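PDB 4WOY: mitochondrial dynamics protein MID49 from Mus musculus, which promotes mitochondrial fission by recruiting the dynamin-related protein Drp1 to the mitochondrial outer membrane and regulating its GTPase activity. Local coordinates for residues 154-157 with 162-165; 36-41 with 138-143; 132-137 with 196-201; 127-132 with 178-183; 7-12 with 236-241. The protein carries 1 engineered substitution. All blocks are in the same frame, centred on the assembly; numbering follows the deposited sequence.

In the fold
Contacts 1 to 4 cluster in the nucleotidyltransferase-like part of the protein. Helix 126-139 ties three of them together: its early turns pack on strand 173-182 in contact 4, its later turns reach the loop before strand 205-208 in contact 3, and its C-terminal exit meets helix 18-42 in contact 2. The centres of contacts 3 and 4 are about 7 Å apart. The hairpin of contact 1 follows contact 2 along the chain and lies beside strand 173-182 in the mixed sheet. Contact 5, centred about 34 Å from contacts 3 and 4 and across the chain's centre from them, joins the N-terminal helix 2-14 to helix 228-241, more than 220 positions later.

Contact 1: residues 154-157 with 162-165; sequences IWPD and ELLL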
# COMPACT_ATOMS: atom_id res chain seq x y z
N ILE A 154 -12.67 12.35 12.79
CA ILE A 154 -11.67 11.29 12.62
C ILE A 154 -11.90 10.22 13.67
O ILE A 154 -12.02 10.53 14.86
CB ILE A 154 -10.22 11.83 12.77
CG1 ILE A 154 -10.09 13.21 12.11
CG2 ILE A 154 -9.24 10.80 12.25
CD1 ILE A 154 -8.96 14.06 12.62
N TRP A 155 -11.95 8.96 13.24
CA TRP A 155 -12.11 7.86 14.19
C TRP A 155 -11.45 6.56 13.69
O TRP A 155 -11.37 6.32 12.49
CB TRP A 155 -13.59 7.61 14.48
CG TRP A 155 -14.32 6.91 13.38
CD1 TRP A 155 -14.58 5.57 13.28
CD2 TRP A 155 -14.92 7.52 12.22
NE1 TRP A 155 -15.28 5.31 12.12
CE2 TRP A 155 -15.50 6.48 11.46
CE3 TRP A 155 -15.00 8.83 11.75
CZ2 TRP A 155 -16.16 6.73 10.25
CZ3 TRP A 155 -15.66 9.06 10.56
CH2 TRP A 155 -16.23 8.02 9.82
N PRO A 156 -10.95 5.75 14.63
CA PRO A 156 -10.35 4.45 14.33
C PRO A 156 -11.36 3.39 13.87
O PRO A 156 -12.44 3.26 14.44
CB PRO A 156 -9.70 4.03 15.66
CG PRO A 156 -9.58 5.31 16.44
CD PRO A 156 -10.77 6.12 16.04
N ASP A 157 -11.01 2.67 12.82
CA ASP A 157 -11.84 1.63 12.22
C ASP A 157 -11.75 0.32 13.04
O ASP A 157 -10.80 0.12 13.79
CB ASP A 157 -11.44 1.44 10.76
CG ASP A 157 -12.29 0.43 10.05
OD1 ASP A 157 -13.30 -0.02 10.62
OD2 ASP A 157 -11.98 0.12 8.89
N GLU A 162 -6.63 1.36 10.81
CA GLU A 162 -7.10 2.38 9.90
C GLU A 162 -7.76 3.54 10.63
O GLU A 162 -8.50 3.36 11.59
CB GLU A 162 -8.02 1.72 8.89
CG GLU A 162 -7.29 0.54 8.25
CD GLU A 162 -8.01 -0.06 7.08
OE1 GLU A 162 -9.03 0.52 6.66
OE2 GLU A 162 -7.56 -1.11 6.59
N LEU A 163 -7.48 4.74 10.16
CA LEU A 163 -8.10 5.94 10.67
C LEU A 163 -9.10 6.43 9.63
O LEU A 163 -8.71 6.77 8.52
CB LEU A 163 -7.04 7.00 10.93
CG LEU A 163 -6.28 6.81 12.24
CD1 LEU A 163 -5.17 7.86 12.38
CD2 LEU A 163 -7.21 6.81 13.43
N LEU A 164 -10.37 6.50 9.97
CA LEU A 164 -11.34 6.89 8.96
C LEU A 164 -11.64 8.38 9.09
O LEU A 164 -11.88 8.90 10.18
CB LEU A 164 -12.64 6.06 9.05
CG LEU A 164 -12.60 4.57 8.64
CD1 LEU A 164 -13.99 3.94 8.70
CD2 LEU A 164 -11.98 4.35 7.26
N LEU A 165 -11.60 9.06 7.96
CA LEU A 165 -11.80 10.49 7.94
C LEU A 165 -13.08 10.97 7.22
O LEU A 165 -13.22 10.82 6.00
CB LEU A 165 -10.58 11.14 7.32
CG LEU A 165 -10.81 12.63 7.44
CD1 LEU A 165 -10.91 12.92 8.89
CD2 LEU A 165 -9.73 13.49 6.84
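W155 and L164 face each other across an antiparallel beta hairpin of the nucleotidyltransferase-like fold: strand 153-156 pairs with 162-166, which pairs in turn with 173-182 of the mixed sheet. The short strand axes approach to 4.6 Å. The leucine enters over one face of the indole: L164 CB stands 3.9 Å from the centroid of the W155 six-membered ring, a CH-pi contact, while L164 CD1 reaches toward NE1 and CZ2. W155 has CG between its backbone N and carbonyl carbon (chi1 75°), a turn that folds the ring back over the neighbouring strand. Beneath it the two backbones form a hydrogen-bonded pair, W155 N to L164 O at 3.1 Å and L164 N to W155 O at 2.7 Å. I154, P156, L163 and L165 project from the other face, where W143 packs against I154, P156 and L163, and helix 18-42 covers I154, L163 and L165. Toward the turn, the D157 and E162 side chains run alongside each other, carboxylate planes 72° apart. D157 OD2 lies 3.7 Å from E162 OE1, a proximity of like charges that probably costs energy. Beside them, D157 N donates to E162 O at 2.9 Å, nearly straight at 174°.

Contact 2: residues 36-41 with 138-143; sequences QAYLRS and SASVNW
Y38 and V141 make the apolar centre of this contact. The methyl V141 CG2 sits over one face of the tyrosine ring, 3.5 Å from the Y38 ring centroid and only 8° off the ring normal, the geometry of a CH-pi contact. Its nearest ring atom is Y38 CD2, with V141 CG2 at 3.6 Å, and the side chains approach at a slant rather than end to end. The hydroxyl end of Y38 is directed toward S140, but the spacing modelled between the two side-chain oxygens is too short to be physical, so any polar link there is doubtful.

Two torsions set up the methyl-over-ring fit. Y38 carries CG anti to its backbone N (chi1 165°), which extends the ring from helix 18-42 toward the segment 138-143. V141 has CG1 in the corresponding position (chi1 169°), and the two methyls consequently serve different rings: CG2 meets Y38, whereas CG1 stands 3.4 Å above the plane of the W143 ring, over its centre.

A second shell fixes the backbone that presents V141. S140 is the first residue to leave helical geometry after helix 126-139, and N142 takes the N-cap position of helix 143-150, with a weak hydrogen bond from A145 N to its OD1. W143 NE1 hydrogen-bonds to L137 O, joining the new helix to the end of the old one, and the indole packs on I154 and P156 of the hairpin. V141 thus lies in a short helix-to-helix connection, centred on an inverse gamma turn at N142, which docks against helix 18-42 in the nucleotidyltransferase-like domain.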
# COMPACT_ATOMS: atom_id res chain seq x y z
N GLN A 36 1.52 13.01 15.46
CA GLN A 36 2.94 13.00 15.79
C GLN A 36 3.17 13.69 17.14
O GLN A 36 4.00 13.25 17.95
CB GLN A 36 3.77 13.68 14.73
CG GLN A 36 5.25 13.49 14.98
CD GLN A 36 6.08 14.30 14.04
OE1 GLN A 36 5.84 14.31 12.83
NE2 GLN A 36 7.08 15.00 14.58
N ALA A 37 2.47 14.79 17.35
CA ALA A 37 2.61 15.52 18.59
C ALA A 37 2.21 14.62 19.75
O ALA A 37 2.87 14.60 20.79
CB ALA A 37 1.78 16.80 18.56
N TYR A 38 1.14 13.86 19.55
CA TYR A 38 0.70 12.91 20.57
C TYR A 38 1.76 11.87 20.87
O TYR A 38 2.07 11.60 22.02
CB TYR A 38 -0.58 12.20 20.14
CG TYR A 38 -0.85 10.98 20.99
CD1 TYR A 38 -1.55 11.08 22.18
CD2 TYR A 38 -0.36 9.73 20.62
CE1 TYR A 38 -1.79 9.97 22.96
CE2 TYR A 38 -0.58 8.62 21.40
CZ TYR A 38 -1.30 8.74 22.57
OH TYR A 38 -1.52 7.63 23.35
N LEU A 39 2.31 11.28 19.82
CA LEU A 39 3.25 10.17 19.98
C LEU A 39 4.51 10.63 20.69
O LEU A 39 5.00 9.95 21.59
CB LEU A 39 3.60 9.57 18.60
CG LEU A 39 4.41 8.27 18.51
CD1 LEU A 39 3.85 7.21 17.57
CD2 LEU A 39 5.82 8.65 18.08
N ARG A 40 5.01 11.79 20.30
CA ARG A 40 6.20 12.35 20.93
C ARG A 40 5.95 12.73 22.38
O ARG A 40 6.84 12.61 23.23
CB ARG A 40 6.69 13.56 20.14
CG ARG A 40 7.29 13.15 18.80
CD ARG A 40 8.19 14.22 18.22
NE ARG A 40 9.17 13.64 17.32
CZ ARG A 40 10.48 13.60 17.56
NH1 ARG A 40 10.98 14.14 18.66
NH2 ARG A 40 11.30 13.03 16.69
N SER A 41 4.74 13.17 22.65
CA SER A 41 4.36 13.58 24.00
C SER A 41 4.23 12.39 24.94
O SER A 41 4.74 12.41 26.06
CB SER A 41 3.04 14.35 23.94
OG SER A 41 2.39 14.39 25.19
N SER A 138 -6.92 4.12 19.76
CA SER A 138 -8.33 3.90 20.06
C SER A 138 -8.75 4.39 21.44
O SER A 138 -9.90 4.75 21.65
CB SER A 138 -8.65 2.41 19.94
OG SER A 138 -10.04 2.19 19.89
N ALA A 139 -7.82 4.42 22.38
CA ALA A 139 -8.20 4.78 23.74
C ALA A 139 -7.42 5.97 24.32
O ALA A 139 -7.76 6.48 25.38
CB ALA A 139 -8.04 3.56 24.65
N SER A 140 -6.41 6.44 23.59
CA SER A 140 -5.48 7.42 24.15
C SER A 140 -5.24 8.69 23.31
O SER A 140 -4.60 9.63 23.78
CB SER A 140 -4.15 6.71 24.44
OG SER A 140 -3.10 7.61 24.75
N VAL A 141 -5.70 8.72 22.06
CA VAL A 141 -5.57 9.93 21.22
C VAL A 141 -6.89 10.71 21.21
O VAL A 141 -7.97 10.14 21.06
CB VAL A 141 -5.19 9.61 19.76
CG1 VAL A 141 -5.35 10.86 18.89
CG2 VAL A 141 -3.77 9.03 19.67
N ASN A 142 -6.78 12.03 21.40
CA ASN A 142 -7.94 12.91 21.48
C ASN A 142 -8.54 13.23 20.10
O ASN A 142 -8.37 14.33 19.58
CB ASN A 142 -7.56 14.20 22.21
CG ASN A 142 -8.74 14.89 22.84
OD1 ASN A 142 -9.89 14.69 22.44
ND2 ASN A 142 -8.47 15.70 23.85
N TRP A 143 -9.20 12.24 19.51
CA TRP A 143 -9.82 12.40 18.19
C TRP A 143 -10.97 13.39 18.12
O TRP A 143 -11.13 14.06 17.10
CB TRP A 143 -10.30 11.04 17.68
CG TRP A 143 -9.15 10.10 17.40
CD1 TRP A 143 -8.92 8.88 17.97
CD2 TRP A 143 -8.05 10.34 16.51
NE1 TRP A 143 -7.76 8.33 17.48
CE2 TRP A 143 -7.21 9.21 16.58
CE3 TRP A 143 -7.70 11.40 15.66
CZ2 TRP A 143 -6.03 9.11 15.84
CZ3 TRP A 143 -6.54 11.28 14.91
CH2 TRP A 143 -5.72 10.15 15.01

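Contact 3: residues 132-137 with 196-201; sequences LLRKAL and PLEGLA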
# COMPACT_ATOMS: atom_id res chain seq x y z
N LEU A 132 0.28 -2.02 20.83
CA LEU A 132 0.55 -0.75 21.49
C LEU A 132 -0.07 0.42 20.75
O LEU A 132 -0.71 1.25 21.35
CB LEU A 132 2.06 -0.52 21.62
CG LEU A 132 2.40 0.80 22.33
CD1 LEU A 132 2.29 0.66 23.83
CD2 LEU A 132 3.76 1.30 21.91
N LEU A 133 0.13 0.49 19.45
CA LEU A 133 -0.40 1.61 18.69
C LEU A 133 -1.93 1.55 18.55
O LEU A 133 -2.59 2.59 18.56
CB LEU A 133 0.26 1.66 17.31
CG LEU A 133 -0.03 2.91 16.48
CD1 LEU A 133 0.16 4.24 17.26
CD2 LEU A 133 0.82 2.86 15.23
N ARG A 134 -2.49 0.34 18.46
CA ARG A 134 -3.93 0.19 18.39
C ARG A 134 -4.57 0.74 19.67
O ARG A 134 -5.60 1.41 19.62
CB ARG A 134 -4.34 -1.27 18.17
CG ARG A 134 -5.86 -1.48 17.93
CD ARG A 134 -6.14 -2.72 17.09
NE ARG A 134 -5.29 -3.81 17.55
CZ ARG A 134 -4.50 -4.52 16.75
NH1 ARG A 134 -4.47 -4.28 15.45
NH2 ARG A 134 -3.75 -5.49 17.27
N LYS A 135 -3.93 0.44 20.80
CA LYS A 135 -4.43 0.90 22.08
C LYS A 135 -4.33 2.42 22.22
O LYS A 135 -5.26 3.06 22.68
CB LYS A 135 -3.65 0.23 23.22
CG LYS A 135 -4.24 0.48 24.61
CD LYS A 135 -3.47 -0.26 25.71
CE LYS A 135 -4.06 -1.64 26.00
NZ LYS A 135 -3.46 -2.29 27.20
N ALA A 136 -3.22 2.99 21.77
CA ALA A 136 -3.03 4.44 21.80
C ALA A 136 -4.00 5.18 20.88
O ALA A 136 -4.54 6.22 21.23
CB ALA A 136 -1.58 4.79 21.44
N LEU A 137 -4.20 4.64 19.69
CA LEU A 137 -5.07 5.26 18.72
C LEU A 137 -6.50 5.26 19.24
O LEU A 137 -7.20 6.29 19.20
CB LEU A 137 -5.00 4.51 17.39
CG LEU A 137 -3.77 4.74 16.52
CD1 LEU A 137 -3.95 3.99 15.20
CD2 LEU A 137 -3.46 6.18 16.28
N PRO A 196 -0.97 -6.45 10.17
CA PRO A 196 -1.47 -7.77 10.49
C PRO A 196 -1.55 -8.66 9.29
O PRO A 196 -1.77 -8.26 8.14
CB PRO A 196 -2.87 -7.49 11.03
CG PRO A 196 -3.29 -6.28 10.31
CD PRO A 196 -2.04 -5.44 10.23
N LEU A 197 -1.27 -9.90 9.59
CA LEU A 197 -2.15 -10.95 9.20
C LEU A 197 -2.00 -11.59 10.58
O LEU A 197 -0.87 -11.86 11.02
CB LEU A 197 -1.70 -11.74 7.97
CG LEU A 197 -2.70 -12.76 7.44
CD1 LEU A 197 -3.74 -12.06 6.57
CD2 LEU A 197 -1.99 -13.82 6.63
N GLU A 198 -3.11 -11.75 11.29
CA GLU A 198 -3.04 -12.05 12.72
C GLU A 198 -3.13 -13.55 12.96
O GLU A 198 -3.07 -14.03 14.09
CB GLU A 198 -4.14 -11.31 13.49
CG GLU A 198 -3.82 -9.84 13.73
CD GLU A 198 -4.97 -9.07 14.34
OE1 GLU A 198 -6.04 -9.01 13.71
OE2 GLU A 198 -4.79 -8.52 15.44
N GLY A 199 -3.28 -14.27 11.86
CA GLY A 199 -3.06 -15.70 11.85
C GLY A 199 -1.58 -15.84 11.50
O GLY A 199 -0.94 -14.85 11.13
N LEU A 200 -1.06 -17.06 11.60
CA LEU A 200 0.33 -17.41 11.26
C LEU A 200 1.39 -16.57 12.02
O LEU A 200 1.38 -16.54 13.25
CB LEU A 200 0.55 -17.32 9.74
CG LEU A 200 1.73 -18.09 9.13
CD1 LEU A 200 1.68 -19.56 9.53
CD2 LEU A 200 1.82 -17.93 7.60
N ALA A 201 2.28 -15.88 11.29
CA ALA A 201 3.42 -15.18 11.90
C ALA A 201 3.27 -13.67 12.09
O ALA A 201 3.81 -12.88 11.32
CB ALA A 201 4.63 -15.46 11.09
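R134 and E198 bridge two backbones that stay well apart: R134 CA and P196 CA, the nearest pair of alpha carbons, are 11.5 Å from each other. Segment 132-137 is regular helix, with A136 N bonded to L132 O at 3.1 Å and L137 N to L133 O at 2.8 Å. Segment 196-201 has no regular secondary structure. The two segments bury just 61 Å² between them, which marks a surface contact carried by two long side chains.

In the nucleotidyltransferase-like fold the helical side belongs to helix 126-139, which packs on the sheet through L133 and L137, whereas the other side is the loop between strands 191-193 and 205-208. R134 therefore reaches from a helix anchored on strand 173-182 toward the loop that joins those two strands.

The two charged side chains come from opposite directions. R134 starts with CG anti to the backbone N (chi1 -174°) and then bends at chi3, while the E198 chain is extended beyond CG. Their charged groups meet in a long salt bridge, R134 NH2 to E198 OE2 at 3.7 Å. The guanidinium and carboxylate planes are 45° apart, and OE2 lies well out of the guanidinium plane, so the attraction is one of charge without a directed N-H. E198 is exposed and poorly ordered, consistent with a weak tether, and the modelled position of its carboxylate, with the distance measured from it, is uncertain. R134 has further neighbours near the hairpin turn: NH1 makes a weak hydrogen bond to S160 O, and the side chain touches E161.

Contact 4: residues 127-132 with 178-183; sequences RVLLEL and VLMVVP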
# COMPACT_ATOMS: atom_id res chain seq x y z
N ARG A 127 3.50 -7.66 15.90
CA ARG A 127 2.23 -7.86 16.59
C ARG A 127 2.15 -7.10 17.89
O ARG A 127 1.11 -6.51 18.19
CB ARG A 127 1.97 -9.34 16.87
CG ARG A 127 0.84 -9.59 17.89
CD ARG A 127 0.61 -11.07 18.15
NE ARG A 127 1.81 -11.73 18.67
CZ ARG A 127 2.19 -11.72 19.95
NH1 ARG A 127 1.45 -11.08 20.87
NH2 ARG A 127 3.30 -12.34 20.33
N VAL A 128 3.21 -7.13 18.68
CA VAL A 128 3.23 -6.42 19.96
C VAL A 128 3.26 -4.91 19.72
O VAL A 128 2.56 -4.14 20.39
CB VAL A 128 4.43 -6.87 20.83
CG1 VAL A 128 4.49 -6.07 22.13
CG2 VAL A 128 4.31 -8.38 21.13
N LEU A 129 4.03 -4.49 18.72
CA LEU A 129 4.02 -3.10 18.30
C LEU A 129 2.62 -2.66 17.88
O LEU A 129 2.17 -1.60 18.26
CB LEU A 129 5.00 -2.91 17.16
CG LEU A 129 6.36 -2.65 17.79
CD1 LEU A 129 7.50 -3.03 16.86
CD2 LEU A 129 6.41 -1.15 18.19
N LEU A 130 1.95 -3.52 17.12
CA LEU A 130 0.58 -3.29 16.67
C LEU A 130 -0.37 -3.11 17.85
O LEU A 130 -1.17 -2.17 17.85
CB LEU A 130 0.11 -4.42 15.78
CG LEU A 130 0.46 -4.30 14.31
CD1 LEU A 130 -0.04 -5.52 13.57
CD2 LEU A 130 -0.14 -3.02 13.72
N GLU A 131 -0.27 -3.98 18.85
CA GLU A 131 -1.11 -3.87 20.05
C GLU A 131 -0.96 -2.49 20.73
O GLU A 131 -1.93 -1.88 21.15
CB GLU A 131 -0.74 -4.95 21.08
CG GLU A 131 -0.89 -6.39 20.63
CD GLU A 131 -0.38 -7.38 21.70
OE1 GLU A 131 0.48 -6.97 22.51
OE2 GLU A 131 -0.82 -8.56 21.69
N LEU A 132 0.28 -2.02 20.83
CA LEU A 132 0.55 -0.75 21.49
C LEU A 132 -0.07 0.42 20.75
O LEU A 132 -0.71 1.25 21.35
CB LEU A 132 2.06 -0.52 21.62
CG LEU A 132 2.40 0.80 22.33
CD1 LEU A 132 2.29 0.66 23.83
CD2 LEU A 132 3.76 1.30 21.91
N VAL A 178 -2.20 3.81 9.26
CA VAL A 178 -1.05 4.14 10.10
C VAL A 178 -0.06 2.99 10.03
O VAL A 178 -0.36 1.88 10.48
CB VAL A 178 -1.44 4.38 11.55
CG1 VAL A 178 -0.23 4.80 12.34
CG2 VAL A 178 -2.53 5.44 11.63
N LEU A 179 1.10 3.26 9.43
CA LEU A 179 2.07 2.20 9.17
C LEU A 179 3.38 2.41 9.90
O LEU A 179 4.15 3.32 9.56
CB LEU A 179 2.35 2.11 7.67
CG LEU A 179 1.15 1.86 6.78
CD1 LEU A 179 1.51 2.20 5.34
CD2 LEU A 179 0.65 0.41 6.89
N MET A 180 3.64 1.57 10.90
CA MET A 180 4.97 1.57 11.54
C MET A 180 5.94 0.82 10.64
O MET A 180 5.68 -0.32 10.25
CB MET A 180 4.93 0.94 12.94
CG MET A 180 4.29 1.84 14.02
SD MET A 180 4.03 1.02 15.61
CE MET A 180 2.95 -0.34 15.17
N VAL A 181 7.04 1.46 10.26
CA VAL A 181 7.88 0.90 9.23
C VAL A 181 9.35 0.87 9.62
O VAL A 181 9.80 1.69 10.43
CB VAL A 181 7.69 1.66 7.90
CG1 VAL A 181 6.21 1.65 7.48
CG2 VAL A 181 8.18 3.10 8.01
N VAL A 182 10.08 -0.12 9.08
CA VAL A 182 11.55 -0.17 9.17
C VAL A 182 12.11 -0.25 7.72
O VAL A 182 11.40 -0.72 6.81
CB VAL A 182 12.05 -1.37 10.04
CG1 VAL A 182 11.38 -1.38 11.41
CG2 VAL A 182 11.80 -2.66 9.37
N PRO A 183 13.38 0.20 7.50
CA PRO A 183 13.96 0.38 6.15
C PRO A 183 14.12 -0.83 5.21
O PRO A 183 14.24 -0.60 4.02
CB PRO A 183 15.34 0.97 6.44
CG PRO A 183 15.17 1.71 7.71
CD PRO A 183 14.22 0.85 8.53
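M180 drives its terminal methyl against the helix backbone between L129 and L130, and this is where the packing is close. M180 CE lies 3.4 Å from L129 O. The same M180 CE is 3.8 Å from L129 CB. The methionine leaves strand 173-182 with its bond to CB directed at the helix, and its chain is bent at chi3 (-60°), bringing CE across L129 obliquely. M180 SD stays 4.1 Å from L129 CD2, a looser approach than that of the methyl. On the other flank, L130 CD2 is 4.3 Å from M180 CE.

The outward face of the helix carries E131, which is exposed. Its CB bond is directed away from the strand, and it forms a salt bridge with R127 one turn earlier, between R127 NH1 and E131 OE2 at 3.5 Å. R127 NH2 also hydrogen-bonds to N203 OD1.

The contact is a helix-on-sheet layer of the nucleotidyltransferase-like fold. Helix 126-139 lies over strand 173-182, with L133 extending the packing onto V178 and M180. That strand is itself paired in the sheet with strands 69-74, 162-166 and 191-193, and L179 and V181 touch L193.

Contact 5: residues 7-12 with 236-241; sequences LAFERK and CGICRG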
# COMPACT_ATOMS: atom_id res chain seq x y z
N LEU A 7 -11.16 7.17 -22.56
CA LEU A 7 -10.88 8.53 -22.10
C LEU A 7 -12.05 9.06 -21.31
O LEU A 7 -11.87 9.75 -20.30
CB LEU A 7 -10.58 9.44 -23.28
CG LEU A 7 -9.30 9.19 -24.09
CD1 LEU A 7 -9.09 10.30 -25.10
CD2 LEU A 7 -8.08 9.04 -23.20
N ALA A 8 -13.25 8.72 -21.77
CA ALA A 8 -14.48 9.13 -21.10
C ALA A 8 -14.60 8.52 -19.69
O ALA A 8 -14.89 9.21 -18.72
CB ALA A 8 -15.70 8.75 -21.96
N PHE A 9 -14.33 7.23 -19.59
CA PHE A 9 -14.32 6.55 -18.29
C PHE A 9 -13.28 7.16 -17.35
O PHE A 9 -13.55 7.41 -16.16
CB PHE A 9 -14.07 5.06 -18.47
CG PHE A 9 -14.03 4.30 -17.19
CD1 PHE A 9 -15.21 3.83 -16.61
CD2 PHE A 9 -12.82 4.03 -16.56
CE1 PHE A 9 -15.18 3.11 -15.44
CE2 PHE A 9 -12.78 3.33 -15.38
CZ PHE A 9 -13.97 2.87 -14.81
N GLU A 10 -12.10 7.41 -17.89
CA GLU A 10 -11.02 8.01 -17.12
C GLU A 10 -11.49 9.38 -16.60
O GLU A 10 -11.35 9.73 -15.41
CB GLU A 10 -9.76 8.12 -17.99
CG GLU A 10 -8.54 8.74 -17.34
CD GLU A 10 -7.34 8.78 -18.28
OE1 GLU A 10 -7.34 9.59 -19.23
OE2 GLU A 10 -6.41 7.98 -18.07
N ARG A 11 -12.11 10.14 -17.50
CA ARG A 11 -12.58 11.48 -17.20
C ARG A 11 -13.60 11.41 -16.05
O ARG A 11 -13.52 12.16 -15.09
CB ARG A 11 -13.24 12.09 -18.45
CG ARG A 11 -13.77 13.50 -18.28
CD ARG A 11 -14.50 14.07 -19.54
NE ARG A 11 -15.96 13.91 -19.47
CZ ARG A 11 -16.71 13.13 -20.24
NH1 ARG A 11 -16.17 12.38 -21.20
NH2 ARG A 11 -18.02 13.10 -20.04
N LYS A 12 -14.53 10.47 -16.16
CA LYS A 12 -15.66 10.36 -15.23
C LYS A 12 -15.40 9.59 -13.93
O LYS A 12 -16.02 9.89 -12.92
CB LYS A 12 -16.88 9.75 -15.93
CG LYS A 12 -17.48 10.63 -17.03
CD LYS A 12 -18.62 9.96 -17.79
CE LYS A 12 -18.16 9.26 -19.05
NZ LYS A 12 -19.27 9.08 -20.01
N CYS A 236 -7.24 0.07 -11.82
CA CYS A 236 -7.75 0.10 -10.46
C CYS A 236 -9.21 0.52 -10.45
O CYS A 236 -10.04 -0.11 -9.77
CB CYS A 236 -6.94 1.06 -9.59
SG CYS A 236 -5.40 0.41 -8.94
N GLY A 237 -9.53 1.58 -11.19
CA GLY A 237 -10.88 2.13 -11.19
C GLY A 237 -11.91 1.15 -11.72
O GLY A 237 -13.03 1.07 -11.22
N ILE A 238 -11.52 0.38 -12.72
CA ILE A 238 -12.40 -0.61 -13.30
C ILE A 238 -12.63 -1.79 -12.39
O ILE A 238 -13.75 -2.26 -12.26
CB ILE A 238 -11.83 -1.08 -14.64
CG1 ILE A 238 -12.12 0.00 -15.67
CG2 ILE A 238 -12.48 -2.36 -15.08
CD1 ILE A 238 -11.73 -0.35 -17.00
N CYS A 239 -11.57 -2.26 -11.75
CA CYS A 239 -11.68 -3.41 -10.86
C CYS A 239 -12.50 -3.05 -9.63
O CYS A 239 -13.18 -3.92 -9.07
CB CYS A 239 -10.29 -3.93 -10.46
SG CYS A 239 -9.40 -4.69 -11.84
N ARG A 240 -12.46 -1.79 -9.21
CA ARG A 240 -13.27 -1.35 -8.08
C ARG A 240 -14.74 -1.34 -8.51
O ARG A 240 -15.63 -1.54 -7.69
CB ARG A 240 -12.87 0.04 -7.59
CG ARG A 240 -11.70 0.08 -6.64
CD ARG A 240 -11.57 1.49 -6.05
NE ARG A 240 -11.70 2.54 -7.06
CZ ARG A 240 -10.69 3.09 -7.75
NH1 ARG A 240 -9.44 2.69 -7.55
NH2 ARG A 240 -10.95 4.05 -8.64
N GLY A 241 -14.96 -1.09 -9.79
CA GLY A 241 -16.28 -1.01 -10.40
C GLY A 241 -17.04 -2.32 -10.43
O GLY A 241 -18.25 -2.35 -10.59
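The F9 ring presents its edge to G237: G237 C lies near the ring plane, 4.1 Å from F9 CZ. I238 CG1 meets the CE2-CZ side of the ring, at 3.4 Å from F9 CE2 and 3.5 Å from F9 CZ. The ring also meets two other aromatic groups, H13 with planes at about 50° and F329, the last residue of the chain, with planes at about 20°. A second flat group, the R240 guanidinium, folds back over its own helix, with G237 CA 3.1 Å above its plane and C236 O over the same group.

F9 projects CG anti to the backbone N (chi1 179°), carrying the phenyl straight from helix 2-14 toward helix 228-241. G237 has no side chain, and its backbone carbon meets the ring edge. I238 has CG1 anti to its carbonyl carbon and beside its backbone N, which sets that methylene against the ring, while I238 CD1 lies farther off, 4.2 Å from F9 CE2. The contact rests on van der Waals touch and buries 105 Å² in total. It is helix-helix packing anchored by one aromatic residue, and it attaches the N-terminal helix to the helical C-terminal region, whose helices are consistent with the Mab-21 family relationship.

A charged pair flanks it. E10, next to F9, forms a salt bridge through OE2 with R230 NE, a further link between helices 2-14 and 228-241, and L234 touches both F9 and E10. C236 and C239 pack on L253 of helix 250-261. The N-terminal helix is thereby laid on helix 228-241, with F329 touching both F9 and I238.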